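Local atomic coordinates of predicted phosphatase, HAD family (Clostridium acetobutylicum, PDB entry 3MC1), a protein that is a predicted phosphatase of the haloacid dehalogenase (HAD) superfamily and probably hydrolyses phosphate monoesters at a metal-assisted active site. Residues F9-T14 and T109-V114; L105-S110 and D130-S135; L15-E20 and K86-I91. One frame throughout, in Å; residues are numbered along the deposited sequence.

Contact 1. Residues F9-T14 and T109-V114. With NA (sodium ion), chain C.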
loop_
_atom_site.group_PDB
_atom_site.type_symbol
_atom_site.label_atom_id
_atom_site.label_comp_id
_atom_site.label_asym_id
_atom_site.label_seq_id
_atom_site.Cartn_x
_atom_site.Cartn_y
_atom_site.Cartn_z
ATOM N N PHE A 9 -3.029 -5.647 -5.086
ATOM C CA PHE A 9 -2.200 -4.448 -5.172
ATOM C C PHE A 9 -2.190 -3.714 -3.840
ATOM O O PHE A 9 -3.209 -3.673 -3.141
ATOM C CB PHE A 9 -2.783 -3.436 -6.171
ATOM C CG PHE A 9 -2.775 -3.878 -7.620
ATOM C CD1 PHE A 9 -1.742 -3.498 -8.470
ATOM C CD2 PHE A 9 -3.848 -4.597 -8.147
ATOM C CE1 PHE A 9 -1.785 -3.821 -9.839
ATOM C CE2 PHE A 9 -3.900 -4.926 -9.502
ATOM C CZ PHE A 9 -2.871 -4.535 -10.351
ATOM N N ASP A 10 -1.053 -3.125 -3.493
ATOM C CA ASP A 10 -1.025 -2.293 -2.297
ATOM C C ASP A 10 -1.548 -0.972 -2.865
ATOM O O ASP A 10 -1.717 -0.852 -4.085
ATOM C CB ASP A 10 0.389 -2.116 -1.752
ATOM C CG ASP A 10 0.411 -1.272 -0.485
ATOM O OD1 ASP A 10 -0.528 -1.404 0.337
ATOM O OD2 ASP A 10 1.360 -0.479 -0.312
ATOM N N LEU A 11 -1.816 0.014 -2.011
ATOM C CA LEU A 11 -2.348 1.290 -2.480
ATOM C C LEU A 11 -1.289 2.383 -2.635
ATOM O O LEU A 11 -0.929 2.748 -3.751
ATOM C CB LEU A 11 -3.466 1.764 -1.532
ATOM C CG LEU A 11 -4.177 3.095 -1.813
ATOM C CD1 LEU A 11 -4.577 3.241 -3.283
ATOM C CD2 LEU A 11 -5.428 3.166 -0.939
ATOM N N ASP A 12 -0.809 2.908 -1.509
ATOM C CA ASP A 12 0.210 3.955 -1.506
ATOM C C ASP A 12 1.513 3.455 -2.126
ATOM O O ASP A 12 2.018 2.409 -1.744
ATOM C CB ASP A 12 0.498 4.425 -0.068
ATOM C CG ASP A 12 -0.726 5.007 0.622
ATOM O OD1 ASP A 12 -1.428 5.841 0.005
ATOM O OD2 ASP A 12 -0.984 4.634 1.786
ATOM N N GLY A 13 2.057 4.212 -3.074
ATOM C CA GLY A 13 3.309 3.822 -3.701
ATOM C C GLY A 13 3.207 2.795 -4.820
ATOM O O GLY A 13 4.213 2.444 -5.442
ATOM N N THR A 14 2.003 2.297 -5.072
ATOM C CA THR A 14 1.798 1.316 -6.128
ATOM C C THR A 14 0.733 1.831 -7.082
ATOM O O THR A 14 0.934 1.859 -8.302
ATOM C CB THR A 14 1.353 -0.043 -5.554
ATOM O OG1 THR A 14 2.412 -0.595 -4.765
ATOM C CG2 THR A 14 1.022 -1.009 -6.681
ATOM N N THR A 109 -4.094 -3.595 1.479
ATOM C CA THR A 109 -3.237 -2.551 2.023
ATOM C C THR A 109 -3.275 -2.398 3.543
ATOM O O THR A 109 -4.257 -2.762 4.189
ATOM C CB THR A 109 -3.624 -1.191 1.380
ATOM O OG1 THR A 109 -2.819 -0.143 1.924
ATOM C CG2 THR A 109 -5.099 -0.873 1.637
ATOM N N SER A 110 -2.190 -1.868 4.111
ATOM C CA SER A 110 -2.140 -1.619 5.550
ATOM C C SER A 110 -2.882 -0.302 5.817
ATOM O O SER A 110 -3.167 0.045 6.965
ATOM C CB SER A 110 -0.690 -1.502 6.055
ATOM O OG SER A 110 -0.046 -2.765 6.124
ATOM N N LYS A 111 -3.183 0.447 4.761
ATOM C CA LYS A 111 -3.905 1.693 4.955
ATOM C C LYS A 111 -5.327 1.351 5.413
ATOM O O LYS A 111 -5.894 0.351 4.984
ATOM C CB LYS A 111 -3.947 2.483 3.645
ATOM C CG LYS A 111 -4.582 3.859 3.778
ATOM C CD LYS A 111 -4.683 4.534 2.435
ATOM C CE LYS A 111 -4.314 6.006 2.535
ATOM N NZ LYS A 111 -2.899 6.165 2.972
ATOM N N PRO A 112 -5.914 2.167 6.308
ATOM C CA PRO A 112 -7.278 1.843 6.742
ATOM C C PRO A 112 -8.227 1.700 5.548
ATOM O O PRO A 112 -8.160 2.484 4.606
ATOM C CB PRO A 112 -7.644 3.028 7.628
ATOM C CG PRO A 112 -6.333 3.393 8.249
ATOM C CD PRO A 112 -5.386 3.322 7.061
ATOM N N THR A 113 -9.107 0.701 5.602
ATOM C CA THR A 113 -10.079 0.449 4.540
ATOM C C THR A 113 -10.971 1.659 4.257
ATOM O O THR A 113 -11.283 1.959 3.105
ATOM C CB THR A 113 -11.020 -0.722 4.903
ATOM O OG1 THR A 113 -10.248 -1.845 5.337
ATOM C CG2 THR A 113 -11.854 -1.126 3.706
ATOM N N VAL A 114 -11.385 2.352 5.309
ATOM C CA VAL A 114 -12.262 3.501 5.142
ATOM C C VAL A 114 -11.625 4.588 4.288
ATOM O O VAL A 114 -12.286 5.166 3.423
ATOM C CB VAL A 114 -12.690 4.076 6.518
ATOM C CG1 VAL A 114 -11.471 4.439 7.339
ATOM C CG2 VAL A 114 -13.597 5.284 6.312
HETATM NA NA NA C . 3.047 0.750 -0.631
HETATM O O HOH W 1 0.345 -1.063 2.736
HETATM O O HOH W 2 -0.791 1.470 0.891
HETATM O O HOH W 3 4.458 2.602 -0.163
HETATM O O HOH W 4 3.790 -0.662 0.899
#
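Lys-111 turns its ammonium group onto the carboxylate of Asp-12, a residue that binds the sodium ion not through that carboxylate but through its backbone O. The salt bridge is short, 2.7 Å from Lys-111 NZ to Asp-12 OD2, and uses the syn lone pair of OD2; the two side chains cross at about a right angle. OD2 is also hydrogen-bonded to a glycerol molecule, while OD1 of Asp-12 bonds to Ser-18 OG. The lysine's extended start (CG trans to its backbone N, chi1 -175°) carries CD past Leu-11, 3.7 Å from its CD2, and bends at chi3 and chi4 bring NZ to Asp-12. Asp-10, Asp-12 and Thr-14 fit the DxDx(T/V) signature at the end of strand 6-9; its first aspartate, probably Asp-10 here, is the nucleophile in HAD relatives. Thr-109, ending adjacent strand 104-109, is placed like the Ser/Thr of HAD motif II. Sodium is bound by Asp-10 OD2 at 2.1 Å and Asp-12 O at 2.2 Å, with two waters and Asp-167 completing the site. The other oxygen of Asp-10, OD1, lies 3.1 Å from Thr-109 OG1 and 2.6 Å from a water that accepts from Ser-110 N. A second water, accepting from Asp-12 N, sits 2.8 Å from Thr-109 OG1. That hydroxyl oxygen also accepts from Lys-111 N at 2.9 Å, closing an ST turn.

Contact 2. Residues L105-S110 and D130-S135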
loop_
_atom_site.group_PDB
_atom_site.type_symbol
_atom_site.label_atom_id
_atom_site.label_comp_id
_atom_site.label_asym_id
_atom_site.label_seq_id
_atom_site.Cartn_x
_atom_site.Cartn_y
_atom_site.Cartn_z
ATOM N N LEU A 105 -9.231 -8.079 -9.759
ATOM C CA LEU A 105 -8.304 -7.191 -9.057
ATOM C C LEU A 105 -8.737 -6.904 -7.628
ATOM O O LEU A 105 -9.916 -6.674 -7.371
ATOM C CB LEU A 105 -8.150 -5.874 -9.841
ATOM C CG LEU A 105 -7.923 -6.013 -11.361
ATOM C CD1 LEU A 105 -7.758 -4.633 -12.019
ATOM C CD2 LEU A 105 -6.691 -6.859 -11.619
ATOM N N VAL A 106 -7.770 -6.907 -6.707
ATOM C CA VAL A 106 -8.049 -6.674 -5.293
ATOM C C VAL A 106 -7.019 -5.732 -4.673
ATOM O O VAL A 106 -5.848 -5.763 -5.031
ATOM C CB VAL A 106 -8.007 -8.021 -4.491
ATOM C CG1 VAL A 106 -8.312 -7.781 -3.011
ATOM C CG2 VAL A 106 -9.021 -9.019 -5.074
ATOM N N VAL A 107 -7.457 -4.873 -3.757
ATOM C CA VAL A 107 -6.509 -4.002 -3.078
ATOM C C VAL A 107 -6.295 -4.629 -1.702
ATOM O O VAL A 107 -7.251 -4.945 -0.996
ATOM C CB VAL A 107 -7.037 -2.556 -2.882
ATOM C CG1 VAL A 107 -6.084 -1.786 -1.952
ATOM C CG2 VAL A 107 -7.133 -1.841 -4.222
ATOM N N ALA A 108 -5.035 -4.827 -1.343
ATOM C CA ALA A 108 -4.672 -5.392 -0.051
ATOM C C ALA A 108 -3.666 -4.389 0.502
ATOM O O ALA A 108 -2.523 -4.337 0.049
ATOM C CB ALA A 108 -4.026 -6.761 -0.233
ATOM N N THR A 109 -4.094 -3.595 1.479
ATOM C CA THR A 109 -3.237 -2.551 2.023
ATOM C C THR A 109 -3.275 -2.398 3.543
ATOM O O THR A 109 -4.257 -2.762 4.189
ATOM C CB THR A 109 -3.624 -1.191 1.380
ATOM O OG1 THR A 109 -2.819 -0.143 1.924
ATOM C CG2 THR A 109 -5.099 -0.873 1.637
ATOM N N SER A 110 -2.190 -1.868 4.111
ATOM C CA SER A 110 -2.140 -1.619 5.550
ATOM C C SER A 110 -2.882 -0.302 5.817
ATOM O O SER A 110 -3.167 0.045 6.965
ATOM C CB SER A 110 -0.690 -1.502 6.055
ATOM O OG SER A 110 -0.046 -2.765 6.124
ATOM N N ASP A 130 -12.514 -5.922 -7.248
ATOM C CA ASP A 130 -13.475 -6.874 -6.711
ATOM C C ASP A 130 -13.637 -6.603 -5.218
ATOM O O ASP A 130 -14.684 -6.874 -4.635
ATOM C CB ASP A 130 -12.961 -8.299 -6.902
ATOM C CG ASP A 130 -13.302 -8.867 -8.262
ATOM O OD1 ASP A 130 -13.440 -8.084 -9.226
ATOM O OD2 ASP A 130 -13.413 -10.100 -8.365
ATOM N N ALA A 131 -12.583 -6.090 -4.595
ATOM C CA ALA A 131 -12.634 -5.772 -3.175
ATOM C C ALA A 131 -11.483 -4.842 -2.822
ATOM O O ALA A 131 -10.454 -4.832 -3.493
ATOM C CB ALA A 131 -12.554 -7.053 -2.340
ATOM N N ILE A 132 -11.675 -4.045 -1.777
ATOM C CA ILE A 132 -10.652 -3.120 -1.305
ATOM C C ILE A 132 -10.523 -3.473 0.163
ATOM O O ILE A 132 -11.363 -3.104 0.977
ATOM C CB ILE A 132 -11.101 -1.648 -1.497
ATOM C CG1 ILE A 132 -11.165 -1.336 -2.997
ATOM C CG2 ILE A 132 -10.133 -0.701 -0.795
ATOM C CD1 ILE A 132 -11.852 -0.028 -3.340
ATOM N N VAL A 133 -9.475 -4.216 0.493
ATOM C CA VAL A 133 -9.264 -4.678 1.851
ATOM C C VAL A 133 -8.119 -3.949 2.539
ATOM O O VAL A 133 -6.951 -4.121 2.190
ATOM C CB VAL A 133 -8.979 -6.197 1.858
ATOM C CG1 VAL A 133 -9.043 -6.737 3.281
ATOM C CG2 VAL A 133 -9.996 -6.914 0.949
ATOM N N GLY A 134 -8.471 -3.135 3.525
ATOM C CA GLY A 134 -7.468 -2.388 4.255
ATOM C C GLY A 134 -7.468 -2.763 5.716
ATOM O O GLY A 134 -8.080 -3.754 6.123
ATOM N N SER A 135 -6.760 -1.975 6.514
ATOM C CA SER A 135 -6.688 -2.230 7.941
ATOM C C SER A 135 -7.928 -1.637 8.610
ATOM O O SER A 135 -8.692 -0.885 7.993
ATOM C CB SER A 135 -5.429 -1.580 8.532
ATOM O OG SER A 135 -5.432 -0.174 8.328
HETATM O O HOH W 5 -11.742 -6.900 -10.508
#
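Val-107 and Ile-132 stand side by side on one face of the sheet, Val-106, Ala-108, Ala-131 and Val-133 on the other. Strands 105-109 and 131-135 are the two parallel strands of a beta-alpha-beta unit, 131-135 at the edge of the sheet, and the helix between them, 113-122, packs over the Val-107 and Ile-132 face; helix 144-155 packs against the other. Ile-132 has CG2 trans to its backbone N and CG1 beside it (chi1 -68°), and the CG2 branch meets Val-107 CB at 4.2 Å. On the opposite face, Val-106 CG1 faces both Ala-131 CB and Val-133 CG2, each 4.4 Å away. Backbone bonds set this register: Val-107 gives its N-H to Ala-131 O and takes that of Val-133 at its own O, and Thr-109 N then donates to Val-133 O. At the N-terminal end Asp-130 N donates to Leu-105 O at 2.7 Å, while Ala-131 N is buried without a partner. Beside Gly-134 CA, Thr-109 CG2 approaches to 3.8 Å. At the C-terminal end of the pair, Ser-135 OG donates to Ser-110 O at 2.7 Å, from 49° above the carbonyl plane rather than along a lone pair.

Contact 3. Residues L15-E20 and K86-I91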
loop_
_atom_site.group_PDB
_atom_site.type_symbol
_atom_site.label_atom_id
_atom_site.label_comp_id
_atom_site.label_asym_id
_atom_site.label_seq_id
_atom_site.Cartn_x
_atom_site.Cartn_y
_atom_site.Cartn_z
ATOM N N LEU A 15 -0.405 2.241 -6.529
ATOM C CA LEU A 15 -1.480 2.769 -7.355
ATOM C C LEU A 15 -1.483 4.294 -7.323
ATOM O O LEU A 15 -1.733 4.952 -8.339
ATOM C CB LEU A 15 -2.831 2.232 -6.874
ATOM C CG LEU A 15 -3.063 0.722 -6.988
ATOM C CD1 LEU A 15 -4.407 0.359 -6.373
ATOM C CD2 LEU A 15 -3.007 0.304 -8.460
ATOM N N THR A 16 -1.175 4.859 -6.160
ATOM C CA THR A 16 -1.182 6.313 -6.003
ATOM C C THR A 16 0.112 6.877 -5.416
ATOM O O THR A 16 0.734 6.262 -4.556
ATOM C CB THR A 16 -2.342 6.750 -5.064
ATOM O OG1 THR A 16 -2.194 6.097 -3.795
ATOM C CG2 THR A 16 -3.678 6.351 -5.647
ATOM N N ASP A 17 0.510 8.047 -5.909
ATOM C CA ASP A 17 1.686 8.763 -5.413
ATOM C C ASP A 17 1.078 9.639 -4.322
ATOM O O ASP A 17 0.662 10.773 -4.579
ATOM C CB ASP A 17 2.282 9.645 -6.513
ATOM C CG ASP A 17 3.535 10.371 -6.067
ATOM O OD1 ASP A 17 3.907 10.270 -4.872
ATOM O OD2 ASP A 17 4.149 11.047 -6.918
ATOM N N SER A 18 1.012 9.101 -3.111
ATOM C CA SER A 18 0.393 9.796 -1.984
ATOM C C SER A 18 1.319 10.464 -0.978
ATOM O O SER A 18 0.867 10.910 0.076
ATOM C CB SER A 18 -0.504 8.808 -1.241
ATOM O OG SER A 18 0.116 7.532 -1.171
ATOM N N ALA A 19 2.602 10.537 -1.305
ATOM C CA ALA A 19 3.597 11.110 -0.409
ATOM C C ALA A 19 3.264 12.484 0.184
ATOM O O ALA A 19 3.439 12.696 1.384
ATOM C CB ALA A 19 4.938 11.168 -1.116
ATOM N N GLU A 20 2.795 13.412 -0.644
ATOM C CA GLU A 20 2.489 14.753 -0.152
ATOM C C GLU A 20 1.540 14.748 1.040
ATOM O O GLU A 20 1.869 15.277 2.103
ATOM C CB GLU A 20 1.894 15.630 -1.260
ATOM C CG GLU A 20 1.200 16.878 -0.704
ATOM C CD GLU A 20 0.698 17.818 -1.772
ATOM O OE1 GLU A 20 0.255 17.335 -2.836
ATOM O OE2 GLU A 20 0.733 19.047 -1.533
ATOM N N LYS A 86 -2.230 11.612 -5.893
ATOM C CA LYS A 86 -2.245 11.536 -7.355
ATOM C C LYS A 86 -2.163 10.071 -7.744
ATOM O O LYS A 86 -1.571 9.273 -7.028
ATOM C CB LYS A 86 -1.032 12.256 -7.963
ATOM C CG LYS A 86 -0.990 13.759 -7.757
ATOM C CD LYS A 86 0.330 14.368 -8.258
ATOM C CE LYS A 86 1.533 13.820 -7.493
ATOM N NZ LYS A 86 2.800 14.537 -7.830
ATOM N N VAL A 87 -2.763 9.716 -8.875
ATOM C CA VAL A 87 -2.699 8.342 -9.368
ATOM C C VAL A 87 -1.471 8.291 -10.273
ATOM O O VAL A 87 -1.245 9.221 -11.049
ATOM C CB VAL A 87 -3.957 7.982 -10.187
ATOM C CG1 VAL A 87 -3.791 6.615 -10.835
ATOM C CG2 VAL A 87 -5.174 7.980 -9.280
ATOM N N TYR A 88 -0.660 7.238 -10.165
ATOM C CA TYR A 88 0.529 7.132 -11.005
ATOM C C TYR A 88 0.104 7.027 -12.463
ATOM O O TYR A 88 -0.900 6.381 -12.772
ATOM C CB TYR A 88 1.364 5.896 -10.635
ATOM C CG TYR A 88 2.181 6.023 -9.364
ATOM C CD1 TYR A 88 3.321 6.828 -9.314
ATOM C CD2 TYR A 88 1.816 5.327 -8.211
ATOM C CE1 TYR A 88 4.076 6.934 -8.142
ATOM C CE2 TYR A 88 2.561 5.425 -7.044
ATOM C CZ TYR A 88 3.683 6.229 -7.010
ATOM O OH TYR A 88 4.388 6.343 -5.829
ATOM N N ASP A 89 0.858 7.672 -13.352
ATOM C CA ASP A 89 0.542 7.618 -14.776
ATOM C C ASP A 89 0.526 6.162 -15.252
ATOM O O ASP A 89 1.370 5.349 -14.852
ATOM C CB ASP A 89 1.577 8.394 -15.602
ATOM C CG ASP A 89 1.568 9.881 -15.309
ATOM O OD1 ASP A 89 0.464 10.461 -15.197
ATOM O OD2 ASP A 89 2.665 10.473 -15.206
ATOM N N GLY A 90 -0.441 5.842 -16.101
ATOM C CA GLY A 90 -0.540 4.500 -16.639
ATOM C C GLY A 90 -1.327 3.517 -15.800
ATOM O O GLY A 90 -1.767 2.493 -16.314
ATOM N N ILE A 91 -1.536 3.824 -14.520
ATOM C CA ILE A 91 -2.261 2.904 -13.649
ATOM C C ILE A 91 -3.686 2.573 -14.078
ATOM O O ILE A 91 -4.048 1.405 -14.141
ATOM C CB ILE A 91 -2.285 3.398 -12.175
ATOM C CG1 ILE A 91 -0.924 3.142 -11.515
ATOM C CG2 ILE A 91 -3.395 2.677 -11.404
ATOM C CD1 ILE A 91 -0.524 1.674 -11.451
#
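Asp-17 N donates to Lys-86 O at 2.7 Å, and Tyr-88 N donates to Leu-15 O at 3.1 Å; the second bond is the straighter, 167° at the hydrogen. These two bonds bracket Thr-16 and Val-87 in a single bridge; a weak return bond runs from Lys-86 N to Asp-17 O. The side chains of Asp-17 and Lys-86 lie alongside each other and point the same way, but their salt bridge is long, 3.9 Å from OD2 to NZ. Asp-17 is more closely engaged with Tyr-88. Its CB sits over the ring face in a CH-pi contact, 4.0 Å from the centroid. With CG anti to the backbone N (chi1 -178°), its carboxylate lies beside the ring, their planes only 3° apart. Tyr-187 meets the same tyrosine edge-to-face. Deeper in, Leu-15 CD2 packs on Ile-91 CG2 at 3.8 Å, the two side chains crossing at about a right angle. Ile-91 is carried there by a type II turn from Tyr-88 through Gly-90 into helix 91-101. The helical insert between these segments has the position of a HAD C1 cap, consistent with 15-20 and 86-91 being its outgoing and returning linkers. Their pairing rests mainly on backbone bonds, the tyrosine face and the leucine-isoleucine packing; the long ion pair between the exposed Lys-86 and the partly exposed Asp-17 probably contributes little.

Contacts 1 and 2 are buried and share Thr-109 and Ser-110, so the strand that pairs with 131-135 also delivers its end to the metal-binding loop; contact 3, about 12 Å from contact 1 between centres, is only partly buried. Contact 2 is apolar sheet packing with regular backbone bonds. Contact 1, at the ends of strands, is made of carboxylates, a lysine, waters and sodium. Contact 3 mixes backbone pairing with aromatic packing and a loose surface charge pair. Contacts 1 and 3 adjoin along 9-20, and Gly-13 CA packs 3.5 Å from Tyr-88 OH; contacts 2 and 3 touch through Val-107 CG2 and Leu-15 CD1, 4.1 Å apart.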